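Local coordinates for protein beta-galactosidase (Marinomonas sp. ef1, PDB 6Y2K) that hydrolyses terminal beta-galactosidic bonds as a cold-active GH42 beta-galactosidase that assembles into a hexamer, at residues H532-V537 / A543-H548; C559-D564 / P568-E573; M446-L451 / I583-L588; W422-Q427 / G494-S499. All coordinates share one frame; numbering follows the deposited sequence.

Overall arrangement
All four contacts lie in the range of the trimerisation domain, whereas the active site of a GH42 enzyme is expected in the TIM barrel. Contacts 1 and 2 are hairpins in one mixed sheet, with centres about 14 Å apart. V537 CG1 of contact 1 meets L561 CB of contact 2 at 3.9 Å. Contact 3 borders both hairpins, about 16 and 17 Å away between centres. K545 N probably bonds to D584 OD2 at 2.9 Å, and V569 packs on I583. Contact 4 stands apart, its centre about 20 to 22 Å from the other centres. Bound glycerol, probably from the crystallisation liquor, lies about 3 and 5 Å from the K545 and R496 side chains.

Contact 1: H532-V537 / A543-H548; sequences HTQPAV and AGKLKH
V537 and G544 are joined by two backbone hydrogen bonds. V537 N gives to G544 O at 2.8 Å, and G544 N returns a bond to V537 O at 3.0 Å. Two residues along each segment, L546 N donates to P535 O, also at 3.0 Å and nearly straight at 166°. CA-H...O contacts from A536, A543 and K545 accompany these bonds. A water extends the link by taking the N-H of H548 and giving to T533 O. The segments form the beta hairpin of strands 536-538 and 544-547 within the mixed sheet of the trimerisation domain. A536 and K545 are an antiparallel non-hydrogen-bonded pair, and V537 and G544 a hydrogen-bonded one. L546 is the main apolar contact. Its CG lies between the backbone N and the carbonyl carbon (chi1 70°), and from there its two methyls reach different partners. CD1 lies 3.7 Å from P535 CD, at the proline ring. CD2 meets V537 CG2 at the same distance of 3.7 Å, and the valine and leucine side chains cross at about a right angle. Both L546 and V537 are buried. The long polar side chains pack by their carbon parts. Q534 lies alongside K547 and points the same way, with Q534 CG 3.8 Å from K547 CB. The amide nitrogen of Q534 bonds to the backbone O of E531. A second water makes only weak bonds to Q534 NE2 and K547 NZ. K545 crosses Q534 at about a right angle, with K545 CD 4.0 Å from Q534 OE1.

Contact 2: C559-D564 / P568-E573; sequences CLLKDD and PVLMGE
L570 O is gripped by two successive backbone N-H groups of the facing strand. L560 N reaches it at 2.7 Å and L561 N at 3.2 Å. L561 O is shared in the same way by V569 N at 2.9 Å and L570 N at 3.1 Å. The last two donors come from the same face of the L561 carbonyl plane. Each doubled bond marks a classic beta bulge. In one, L560 and L561 both face L570; in the other, V569 and L570 both face L561. The bulges interrupt an antiparallel hairpin, strands 559-563 and 568-573 of the mixed sheet, and shift its register by one residue each time. L561 and L570 put their side chains on the same face of the sheet. They cross obliquely, and their CB atoms are 3.9 Å apart. L561 CD1 continues the contact onto CB and CD2 of L570. Helix 585-598 covers this face, where L587 and S591 touch L561. C559 and M571 point to the other face. The sulfur of C559 lies beside its own backbone N (chi1 -72°), and from there it rests on the P568 ring, with C559 SG 3.7 Å from P568 CB. L560 reaches over to the facing strand, where its CD2 meets the backbone of G572. V569 points toward the facing strand, its CB 3.5 Å from L561 O. Its CG2 lies 3.7 Å from D563 N. The carboxylate of D563 turns to H550 and to the backbone N of N567.

Contact 3: M446-L451 / I583-L588; sequences MRELGL and IDNTLL
N585 and E448 meet through a single hydrogen bond between side chains. N585 ND2 gives to E448 OE1 at 2.9 Å, nearly straight, with 166° at the hydrogen. The acceptor lies close to the amide plane of N585. The donor meets the syn side of OE1 but sits 25° out of the carboxylate plane, and the two flat groups are nearly perpendicular. The side chains approach from opposite directions. The E448 chain is extended beyond CG. N585 CG is swung opposite the backbone N (chi1 172°), which carries the amide out toward E448. This lets the groups bridge backbones whose nearest CA atoms, of E448 and N585, are 9.7 Å apart. A charge joins the pair from outside. K589 NZ forms a salt bridge with E448 OE1 and a hydrogen bond with N585 OD1, so one ammonium ties both partners together. Cutting E448 back to an alanine is likely to leave N585 ND2 without this acceptor and K589 NZ without this carboxylate. No apolar side chains meet across the segments; instead their residues pack on each other's helices. L588 touches W438 and M442 of helix 435-448, and L449 touches L592 of helix 585-598. Other bonds lie within each segment. L587 N gives to D584 OD1 at 2.9 Å. L451 N reaches M446 O at 3.2 Å, and G450 N reaches R447 O at 3.0 Å. The contact thus links two helix ends: a Schellman motif with G450 as C-prime closes helix 435-448, and D584 is the N-cap of helix 585-598.

Contact 4: W422-Q427 / G494-S499; sequences WSLDIQ and GPRTGS
L424 in the last turn of helix 418-426 and Q427 just after it hold the side chain of R496, in a buried contact between a helix end and a loop of the trimerisation domain. R496 NH2 donates to Q427 O at 3.0 Å. The bond is somewhat bent, with 144° at the hydrogen, but the donor lies in the carbonyl plane. The acceptor sits at the edge of the guanidinium, slightly tilted from its plane. L424 comes over one face of the same group. Its CD2 methyl is 3.1 Å from R496 NE, a tight approach, and is offset toward the rim. The two side chains slide past each other in opposite directions. The arginine chain bends at its third torsion (chi3 77°), which turns the guanidinium onto the helix end. R496 NH1 bonds to P428 O, so two successive carbonyls share the one group. W549 and Y433 add cation-pi contacts. A leucine in place of R496 would probably leave the carbonyls of Q427 and P428 without these donors, and W549 and Y433 without this cation. Two type II turns shape the loop. T497 OG1 gives to G494 O at 2.9 Å, and S499 OG gives to R496 O at 2.6 Å. The first turn places R496 at positive phi, and E551 takes its backbone N-H. The loop follows strand 490-493. P495 packs on W438 of helix 435-448 and on W549 of strand 549-555, while L424 touches Y435 of helix 435-448.

Contact 1: H532-V537 / A543-H548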
loop_
_atom_site.group_PDB
_atom_site.type_symbol
_atom_site.label_atom_id
_atom_site.label_comp_id
_atom_site.label_asym_id
_atom_site.label_seq_id
_atom_site.Cartn_x
_atom_site.Cartn_y
_atom_site.Cartn_z
ATOM N N HIS A 532 -5.811 -8.577 15.486
ATOM C CA HIS A 532 -6.436 -8.621 14.156
ATOM C C HIS A 532 -7.960 -8.770 14.087
ATOM O O HIS A 532 -8.536 -8.612 13.013
ATOM C CB HIS A 532 -5.761 -9.684 13.259
ATOM C CG HIS A 532 -5.901 -11.105 13.738
ATOM N ND1 HIS A 532 -7.088 -11.806 13.678
ATOM C CD2 HIS A 532 -4.974 -11.977 14.217
ATOM C CE1 HIS A 532 -6.894 -13.035 14.131
ATOM N NE2 HIS A 532 -5.617 -13.168 14.455
ATOM N N THR A 533 -8.608 -9.066 15.214
ATOM C CA THR A 533 -10.058 -9.229 15.266
ATOM C C THR A 533 -10.636 -8.306 16.342
ATOM O O THR A 533 -10.450 -8.536 17.533
ATOM C CB THR A 533 -10.448 -10.709 15.487
ATOM O OG1 THR A 533 -9.911 -11.493 14.415
ATOM C CG2 THR A 533 -11.964 -10.899 15.524
ATOM N N GLN A 534 -11.332 -7.262 15.889
ATOM C CA GLN A 534 -11.855 -6.184 16.716
ATOM C C GLN A 534 -13.357 -6.006 16.440
ATOM O O GLN A 534 -13.748 -5.239 15.553
ATOM C CB GLN A 534 -11.069 -4.903 16.430
ATOM C CG GLN A 534 -9.600 -5.035 16.800
ATOM C CD GLN A 534 -8.801 -3.740 16.708
ATOM O OE1 GLN A 534 -9.360 -2.644 16.590
ATOM N NE2 GLN A 534 -7.472 -3.867 16.766
ATOM N N PRO A 535 -14.210 -6.747 17.176
ATOM C CA PRO A 535 -15.663 -6.709 16.954
ATOM C C PRO A 535 -16.305 -5.316 17.019
ATOM O O PRO A 535 -15.872 -4.462 17.817
ATOM C CB PRO A 535 -16.204 -7.595 18.083
ATOM C CG PRO A 535 -15.110 -8.571 18.340
ATOM C CD PRO A 535 -13.844 -7.779 18.166
ATOM N N ALA A 536 -17.336 -5.105 16.198
ATOM C CA ALA A 536 -18.032 -3.830 16.130
ATOM C C ALA A 536 -18.913 -3.635 17.368
ATOM O O ALA A 536 -19.444 -4.601 17.926
ATOM C CB ALA A 536 -18.866 -3.738 14.860
ATOM N N VAL A 537 -19.018 -2.382 17.793
ATOM C CA VAL A 537 -19.811 -1.963 18.939
ATOM C C VAL A 537 -20.771 -0.861 18.480
ATOM O O VAL A 537 -20.409 -0.024 17.655
ATOM C CB VAL A 537 -18.893 -1.446 20.070
ATOM C CG1 VAL A 537 -19.700 -0.904 21.245
ATOM C CG2 VAL A 537 -17.962 -2.558 20.538
ATOM N N ALA A 543 -20.706 4.332 18.672
ATOM C CA ALA A 543 -20.278 3.238 17.817
ATOM C C ALA A 543 -18.755 3.245 17.669
ATOM O O ALA A 543 -18.105 4.282 17.771
ATOM C CB ALA A 543 -20.929 3.352 16.448
ATOM N N GLY A 544 -18.207 2.069 17.419
ATOM C CA GLY A 544 -16.774 1.890 17.299
ATOM C C GLY A 544 -16.431 0.417 17.336
ATOM O O GLY A 544 -17.209 -0.412 16.854
ATOM N N LYS A 545 -15.273 0.104 17.910
ATOM C CA LYS A 545 -14.809 -1.269 18.057
ATOM C C LYS A 545 -14.366 -1.571 19.483
ATOM O O LYS A 545 -14.109 -0.663 20.291
ATOM C CB LYS A 545 -13.641 -1.537 17.105
ATOM C CG LYS A 545 -13.947 -1.245 15.648
ATOM C CD LYS A 545 -12.730 -1.507 14.778
ATOM C CE LYS A 545 -13.077 -1.440 13.303
ATOM N NZ LYS A 545 -11.819 -1.446 12.506
ATOM N N LEU A 546 -14.290 -2.870 19.768
ATOM C CA LEU A 546 -13.633 -3.400 20.953
ATOM C C LEU A 546 -12.461 -4.269 20.514
ATOM O O LEU A 546 -12.459 -4.795 19.403
ATOM C CB LEU A 546 -14.616 -4.207 21.793
ATOM C CG LEU A 546 -15.111 -5.558 21.255
ATOM C CD1 LEU A 546 -14.214 -6.714 21.695
ATOM C CD2 LEU A 546 -16.532 -5.789 21.734
ATOM N N LYS A 547 -11.478 -4.424 21.397
ATOM C CA LYS A 547 -10.297 -5.239 21.129
ATOM C C LYS A 547 -9.823 -5.964 22.381
ATOM O O LYS A 547 -10.135 -5.551 23.498
ATOM C CB LYS A 547 -9.163 -4.380 20.564
ATOM C CG LYS A 547 -8.786 -3.171 21.403
ATOM C CD LYS A 547 -7.868 -2.236 20.616
ATOM C CE LYS A 547 -7.464 -1.013 21.438
ATOM N NZ LYS A 547 -6.400 -0.222 20.741
ATOM N N HIS A 548 -9.113 -7.070 22.174
ATOM C CA HIS A 548 -8.334 -7.791 23.205
ATOM C C HIS A 548 -9.125 -8.649 24.181
ATOM O O HIS A 548 -8.738 -9.800 24.449
ATOM C CB HIS A 548 -7.407 -6.851 24.008
ATOM C CG HIS A 548 -6.533 -5.982 23.157
ATOM N ND1 HIS A 548 -6.074 -4.752 23.582
ATOM C CD2 HIS A 548 -6.032 -6.164 21.912
ATOM C CE1 HIS A 548 -5.331 -4.214 22.631
ATOM N NE2 HIS A 548 -5.288 -5.050 21.609
HETATM O O HOH W 1 -8.746 -7.452 19.330
HETATM O O HOH W 2 -5.884 -1.018 17.431
#

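Contact 2: C559-D564 / P568-E573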
loop_
_atom_site.group_PDB
_atom_site.type_symbol
_atom_site.label_atom_id
_atom_site.label_comp_id
_atom_site.label_asym_id
_atom_site.label_seq_id
_atom_site.Cartn_x
_atom_site.Cartn_y
_atom_site.Cartn_z
ATOM N N CYS A 559 -28.433 -1.626 28.651
ATOM C CA CYS A 559 -27.178 -1.596 27.907
ATOM C C CYS A 559 -27.007 -0.253 27.212
ATOM O O CYS A 559 -27.907 0.207 26.516
ATOM C CB CYS A 559 -27.161 -2.698 26.856
ATOM S SG CYS A 559 -26.980 -4.345 27.554
ATOM N N LEU A 560 -25.841 0.356 27.410
ATOM C CA LEU A 560 -25.460 1.597 26.746
ATOM C C LEU A 560 -24.594 1.343 25.509
ATOM O O LEU A 560 -24.512 2.216 24.633
ATOM C CB LEU A 560 -24.720 2.516 27.716
ATOM C CG LEU A 560 -25.457 2.991 28.981
ATOM C CD1 LEU A 560 -26.804 3.619 28.621
ATOM C CD2 LEU A 560 -25.648 1.894 30.030
ATOM N N LEU A 561 -23.929 0.182 25.470
ATOM C CA LEU A 561 -23.198 -0.308 24.297
ATOM C C LEU A 561 -23.368 -1.822 24.197
ATOM O O LEU A 561 -23.401 -2.505 25.220
ATOM C CB LEU A 561 -21.703 0.017 24.404
ATOM C CG LEU A 561 -21.281 1.489 24.496
ATOM C CD1 LEU A 561 -19.793 1.602 24.782
ATOM C CD2 LEU A 561 -21.614 2.249 23.222
ATOM N N LYS A 562 -23.461 -2.338 22.972
ATOM C CA LYS A 562 -23.573 -3.768 22.713
ATOM C C LYS A 562 -22.782 -4.143 21.467
ATOM O O LYS A 562 -22.545 -3.301 20.615
ATOM C CB LYS A 562 -25.034 -4.152 22.473
ATOM C CG LYS A 562 -25.979 -3.793 23.606
ATOM C CD LYS A 562 -27.371 -4.381 23.427
ATOM C CE LYS A 562 -28.041 -3.892 22.159
ATOM N NZ LYS A 562 -29.524 -3.951 22.279
ATOM N N ASP A 563 -22.405 -5.412 21.349
ATOM C CA ASP A 563 -21.806 -5.920 20.096
ATOM C C ASP A 563 -22.896 -6.283 19.073
ATOM O O ASP A 563 -24.090 -6.164 19.376
ATOM C CB ASP A 563 -20.798 -7.055 20.357
ATOM C CG ASP A 563 -21.416 -8.324 20.921
ATOM O OD1 ASP A 563 -22.615 -8.619 20.702
ATOM O OD2 ASP A 563 -20.647 -9.052 21.593
ATOM N N ASP A 564 -22.500 -6.715 17.874
ATOM C CA ASP A 564 -23.482 -7.033 16.811
ATOM C C ASP A 564 -24.410 -8.205 17.152
ATOM O O ASP A 564 -25.530 -8.260 16.642
ATOM C CB ASP A 564 -22.804 -7.314 15.458
ATOM C CG ASP A 564 -22.356 -6.040 14.724
ATOM O OD1 ASP A 564 -22.580 -4.896 15.192
ATOM O OD2 ASP A 564 -21.769 -6.204 13.635
ATOM N N PRO A 568 -24.087 -7.604 25.934
ATOM C CA PRO A 568 -23.698 -6.377 26.636
ATOM C C PRO A 568 -22.204 -6.045 26.604
ATOM O O PRO A 568 -21.376 -6.919 26.854
ATOM C CB PRO A 568 -24.135 -6.651 28.081
ATOM C CG PRO A 568 -25.260 -7.609 27.962
ATOM C CD PRO A 568 -24.899 -8.485 26.804
ATOM N N VAL A 569 -21.894 -4.790 26.282
ATOM C CA VAL A 569 -20.534 -4.245 26.343
ATOM C C VAL A 569 -20.424 -3.238 27.494
ATOM O O VAL A 569 -19.529 -3.349 28.323
ATOM C CB VAL A 569 -20.112 -3.616 24.992
ATOM C CG1 VAL A 569 -18.844 -2.765 25.123
ATOM C CG2 VAL A 569 -19.916 -4.711 23.956
ATOM N N LEU A 570 -21.323 -2.261 27.542
ATOM C CA LEU A 570 -21.390 -1.326 28.671
ATOM C C LEU A 570 -22.833 -1.280 29.161
ATOM O O LEU A 570 -23.756 -1.114 28.367
ATOM C CB LEU A 570 -20.863 0.046 28.252
ATOM C CG LEU A 570 -20.974 1.261 29.193
ATOM C CD1 LEU A 570 -20.634 0.945 30.625
ATOM C CD2 LEU A 570 -20.076 2.385 28.692
ATOM N N MET A 571 -23.017 -1.461 30.464
ATOM C CA MET A 571 -24.345 -1.630 31.058
ATOM C C MET A 571 -24.419 -0.948 32.404
ATOM O O MET A 571 -23.418 -0.848 33.117
ATOM C CB MET A 571 -24.678 -3.125 31.211
ATOM C CG MET A 571 -23.750 -3.910 32.151
ATOM S SD MET A 571 -23.135 -5.478 31.507
ATOM C CE MET A 571 -22.074 -4.908 30.178
ATOM N N GLY A 572 -25.614 -0.504 32.763
ATOM C CA GLY A 572 -25.834 0.149 34.045
ATOM C C GLY A 572 -26.965 1.154 34.020
ATOM O O GLY A 572 -27.642 1.328 33.007
ATOM N N GLU A 573 -27.148 1.815 35.157
ATOM C CA GLU A 573 -28.200 2.807 35.338
ATOM C C GLU A 573 -27.908 3.570 36.611
ATOM O O GLU A 573 -27.154 3.085 37.474
ATOM C CB GLU A 573 -29.584 2.138 35.422
ATOM C CG GLU A 573 -29.758 1.171 36.591
ATOM C CD GLU A 573 -31.021 0.322 36.496
ATOM O OE1 GLU A 573 -31.882 0.604 35.638
ATOM O OE2 GLU A 573 -31.147 -0.639 37.290
#

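Contact 3: M446-L451 / I583-L588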
loop_
_atom_site.group_PDB
_atom_site.type_symbol
_atom_site.label_atom_id
_atom_site.label_comp_id
_atom_site.label_asym_id
_atom_site.label_seq_id
_atom_site.Cartn_x
_atom_site.Cartn_y
_atom_site.Cartn_z
ATOM N N MET A 446 -9.539 10.190 29.455
ATOM C CA MET A 446 -9.898 11.222 30.448
ATOM C C MET A 446 -9.174 12.531 30.162
ATOM O O MET A 446 -9.779 13.617 30.194
ATOM C CB MET A 446 -9.533 10.782 31.868
ATOM C CG MET A 446 -10.346 9.627 32.429
ATOM S SD MET A 446 -9.668 9.124 34.025
ATOM C CE MET A 446 -10.855 7.868 34.452
ATOM N N ARG A 447 -7.879 12.418 29.873
ATOM C CA ARG A 447 -7.035 13.581 29.618
ATOM C C ARG A 447 -7.362 14.297 28.309
ATOM O O ARG A 447 -7.294 15.534 28.247
ATOM C CB ARG A 447 -5.565 13.175 29.642
ATOM C CG ARG A 447 -5.073 12.767 31.029
ATOM C CD ARG A 447 -4.361 13.923 31.704
ATOM N NE ARG A 447 -3.090 14.198 31.035
ATOM C CZ ARG A 447 -2.367 15.303 31.175
ATOM N NH1 ARG A 447 -2.769 16.293 31.976
ATOM N NH2 ARG A 447 -1.226 15.423 30.502
ATOM N N GLU A 448 -7.720 13.531 27.272
ATOM C CA GLU A 448 -8.196 14.107 25.998
ATOM C C GLU A 448 -9.535 14.856 26.153
ATOM O O GLU A 448 -9.890 15.669 25.299
ATOM C CB GLU A 448 -8.324 13.021 24.919
ATOM C CG GLU A 448 -6.982 12.535 24.394
ATOM C CD GLU A 448 -7.092 11.348 23.432
ATOM O OE1 GLU A 448 -8.076 10.591 23.507
ATOM O OE2 GLU A 448 -6.175 11.163 22.602
ATOM N N LEU A 449 -10.269 14.554 27.225
ATOM C CA LEU A 449 -11.492 15.273 27.603
ATOM C C LEU A 449 -11.249 16.433 28.570
ATOM O O LEU A 449 -12.206 17.031 29.071
ATOM C CB LEU A 449 -12.502 14.295 28.206
ATOM C CG LEU A 449 -13.070 13.256 27.245
ATOM C CD1 LEU A 449 -13.923 12.253 28.010
ATOM C CD2 LEU A 449 -13.884 13.910 26.134
ATOM N N GLY A 450 -9.981 16.773 28.811
ATOM C CA GLY A 450 -9.627 17.907 29.646
ATOM C C GLY A 450 -9.785 17.717 31.144
ATOM O O GLY A 450 -9.719 18.697 31.883
ATOM N N LEU A 451 -9.953 16.476 31.603
ATOM C CA LEU A 451 -10.223 16.217 33.022
ATOM C C LEU A 451 -8.942 16.248 33.873
ATOM O O LEU A 451 -7.890 15.768 33.438
ATOM C CB LEU A 451 -10.915 14.863 33.194
ATOM C CG LEU A 451 -12.326 14.747 32.613
ATOM C CD1 LEU A 451 -12.755 13.294 32.478
ATOM C CD2 LEU A 451 -13.332 15.510 33.465
ATOM N N ILE A 583 -13.120 -1.423 24.986
ATOM C CA ILE A 583 -13.586 -0.530 23.929
ATOM C C ILE A 583 -12.483 0.432 23.497
ATOM O O ILE A 583 -11.565 0.739 24.273
ATOM C CB ILE A 583 -14.866 0.230 24.348
ATOM C CG1 ILE A 583 -14.658 1.029 25.649
ATOM C CG2 ILE A 583 -16.023 -0.755 24.479
ATOM C CD1 ILE A 583 -15.837 1.873 26.083
ATOM N N ASP A 584 -12.566 0.882 22.247
ATOM C CA ASP A 584 -11.544 1.759 21.657
ATOM C C ASP A 584 -11.549 3.183 22.237
ATOM O O ASP A 584 -12.441 3.556 23.020
ATOM C CB ASP A 584 -11.630 1.756 20.110
ATOM C CG ASP A 584 -12.891 2.436 19.553
ATOM O OD1 ASP A 584 -13.517 3.290 20.226
ATOM O OD2 ASP A 584 -13.252 2.115 18.397
ATOM N N ASN A 585 -10.545 3.968 21.859
ATOM C CA ASN A 585 -10.387 5.340 22.369
ATOM C C ASN A 585 -11.631 6.228 22.153
ATOM O O ASN A 585 -12.017 6.996 23.045
ATOM C CB ASN A 585 -9.136 5.985 21.738
ATOM C CG ASN A 585 -9.004 7.467 22.056
ATOM O OD1 ASN A 585 -9.382 8.316 21.245
ATOM N ND2 ASN A 585 -8.475 7.783 23.223
ATOM N N THR A 586 -12.238 6.123 20.975
ATOM C CA THR A 586 -13.449 6.873 20.649
ATOM C C THR A 586 -14.573 6.571 21.633
ATOM O O THR A 586 -15.181 7.489 22.188
ATOM C CB THR A 586 -13.909 6.601 19.196
ATOM O OG1 THR A 586 -12.960 7.191 18.302
ATOM C CG2 THR A 586 -15.289 7.202 18.909
ATOM N N LEU A 587 -14.833 5.287 21.843
ATOM C CA LEU A 587 -15.891 4.851 22.740
ATOM C C LEU A 587 -15.559 5.139 24.206
ATOM O O LEU A 587 -16.454 5.445 24.983
ATOM C CB LEU A 587 -16.182 3.366 22.531
ATOM C CG LEU A 587 -16.856 3.016 21.201
ATOM C CD1 LEU A 587 -16.838 1.523 20.972
ATOM C CD2 LEU A 587 -18.287 3.531 21.167
ATOM N N LEU A 588 -14.282 5.045 24.582
ATOM C CA LEU A 588 -13.849 5.445 25.928
ATOM C C LEU A 588 -14.221 6.900 26.198
ATOM O O LEU A 588 -14.794 7.212 27.247
ATOM C CB LEU A 588 -12.344 5.241 26.125
ATOM C CG LEU A 588 -11.853 3.812 26.389
ATOM C CD1 LEU A 588 -10.331 3.767 26.337
ATOM C CD2 LEU A 588 -12.344 3.250 27.714
#

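Contact 4: W422-Q427 / G494-S499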
loop_
_atom_site.group_PDB
_atom_site.type_symbol
_atom_site.label_atom_id
_atom_site.label_comp_id
_atom_site.label_asym_id
_atom_site.label_seq_id
_atom_site.Cartn_x
_atom_site.Cartn_y
_atom_site.Cartn_z
ATOM N N TRP A 422 -0.264 -7.417 39.244
ATOM C CA TRP A 422 0.446 -8.701 39.339
ATOM C C TRP A 422 -0.438 -9.868 38.885
ATOM O O TRP A 422 -0.013 -10.695 38.073
ATOM C CB TRP A 422 0.948 -8.958 40.767
ATOM C CG TRP A 422 1.798 -7.855 41.338
ATOM C CD1 TRP A 422 2.591 -6.990 40.644
ATOM C CD2 TRP A 422 1.967 -7.528 42.725
ATOM N NE1 TRP A 422 3.221 -6.126 41.510
ATOM C CE2 TRP A 422 2.861 -6.439 42.792
ATOM C CE3 TRP A 422 1.445 -8.046 43.914
ATOM C CZ2 TRP A 422 3.256 -5.865 44.006
ATOM C CZ3 TRP A 422 1.831 -7.469 45.126
ATOM C CH2 TRP A 422 2.730 -6.386 45.157
ATOM N N SER A 423 -1.667 -9.912 39.391
ATOM C CA SER A 423 -2.633 -10.936 39.008
ATOM C C SER A 423 -2.829 -10.993 37.485
ATOM O O SER A 423 -2.648 -12.044 36.861
ATOM C CB SER A 423 -3.977 -10.699 39.709
ATOM O OG SER A 423 -4.971 -11.577 39.187
ATOM N N LEU A 424 -3.144 -9.842 36.897
ATOM C CA LEU A 424 -3.414 -9.752 35.464
ATOM C C LEU A 424 -2.171 -9.985 34.576
ATOM O O LEU A 424 -2.295 -10.491 33.466
ATOM C CB LEU A 424 -4.079 -8.404 35.147
ATOM C CG LEU A 424 -5.450 -8.226 35.826
ATOM C CD1 LEU A 424 -5.810 -6.760 35.960
ATOM C CD2 LEU A 424 -6.540 -8.940 35.065
ATOM N N ASP A 425 -0.988 -9.602 35.049
ATOM C CA ASP A 425 0.263 -9.900 34.328
ATOM C C ASP A 425 0.619 -11.392 34.380
ATOM O O ASP A 425 1.268 -11.909 33.470
ATOM C CB ASP A 425 1.445 -9.106 34.911
ATOM C CG ASP A 425 1.441 -7.635 34.518
ATOM O OD1 ASP A 425 0.648 -7.206 33.638
ATOM O OD2 ASP A 425 2.276 -6.908 35.103
ATOM N N ILE A 426 0.229 -12.062 35.462
ATOM C CA ILE A 426 0.540 -13.487 35.655
ATOM C C ILE A 426 -0.219 -14.344 34.631
ATOM O O ILE A 426 0.365 -15.260 34.039
ATOM C CB ILE A 426 0.330 -13.917 37.140
ATOM C CG1 ILE A 426 1.553 -13.489 37.970
ATOM C CG2 ILE A 426 0.118 -15.421 37.286
ATOM C CD1 ILE A 426 1.335 -13.482 39.479
ATOM N N GLN A 427 -1.503 -14.041 34.426
ATOM C CA GLN A 427 -2.297 -14.662 33.346
ATOM C C GLN A 427 -3.086 -13.580 32.605
ATOM O O GLN A 427 -4.237 -13.284 32.959
ATOM C CB GLN A 427 -3.245 -15.746 33.877
ATOM C CG GLN A 427 -2.537 -16.992 34.390
ATOM C CD GLN A 427 -3.461 -18.197 34.533
ATOM O OE1 GLN A 427 -4.679 -18.047 34.713
ATOM N NE2 GLN A 427 -2.888 -19.402 34.450
ATOM N N GLY A 494 -14.496 -1.579 35.229
ATOM C CA GLY A 494 -14.023 -2.047 33.940
ATOM C C GLY A 494 -13.889 -3.553 33.876
ATOM O O GLY A 494 -14.131 -4.248 34.870
ATOM N N PRO A 495 -13.505 -4.082 32.699
ATOM C CA PRO A 495 -13.447 -5.537 32.533
ATOM C C PRO A 495 -12.488 -6.224 33.511
ATOM O O PRO A 495 -11.464 -5.645 33.887
ATOM C CB PRO A 495 -12.959 -5.716 31.093
ATOM C CG PRO A 495 -13.293 -4.432 30.411
ATOM C CD PRO A 495 -13.188 -3.366 31.454
ATOM N N ARG A 496 -12.844 -7.443 33.905
ATOM C CA ARG A 496 -12.079 -8.258 34.860
ATOM C C ARG A 496 -12.191 -7.788 36.322
ATOM O O ARG A 496 -11.604 -8.423 37.199
ATOM C CB ARG A 496 -10.601 -8.425 34.430
ATOM C CG ARG A 496 -10.452 -8.801 32.959
ATOM C CD ARG A 496 -9.023 -8.959 32.487
ATOM N NE ARG A 496 -8.429 -10.227 32.900
ATOM C CZ ARG A 496 -7.325 -10.762 32.379
ATOM N NH1 ARG A 496 -6.644 -10.144 31.412
ATOM N NH2 ARG A 496 -6.887 -11.921 32.840
ATOM N N THR A 497 -12.962 -6.732 36.595
ATOM C CA THR A 497 -13.231 -6.313 37.973
ATOM C C THR A 497 -14.019 -7.408 38.718
ATOM O O THR A 497 -15.023 -7.924 38.209
ATOM C CB THR A 497 -13.994 -4.977 38.038
ATOM O OG1 THR A 497 -13.161 -3.914 37.535
ATOM C CG2 THR A 497 -14.427 -4.651 39.482
ATOM N N GLY A 498 -13.550 -7.754 39.917
ATOM C CA GLY A 498 -14.158 -8.810 40.717
ATOM C C GLY A 498 -14.110 -10.207 40.102
ATOM O O GLY A 498 -14.989 -11.031 40.366
ATOM N N SER A 499 -13.085 -10.475 39.290
ATOM C CA SER A 499 -12.935 -11.759 38.610
ATOM C C SER A 499 -12.056 -12.778 39.362
ATOM O O SER A 499 -11.989 -13.942 38.960
ATOM C CB SER A 499 -12.387 -11.543 37.190
ATOM O OG SER A 499 -11.087 -10.976 37.208
#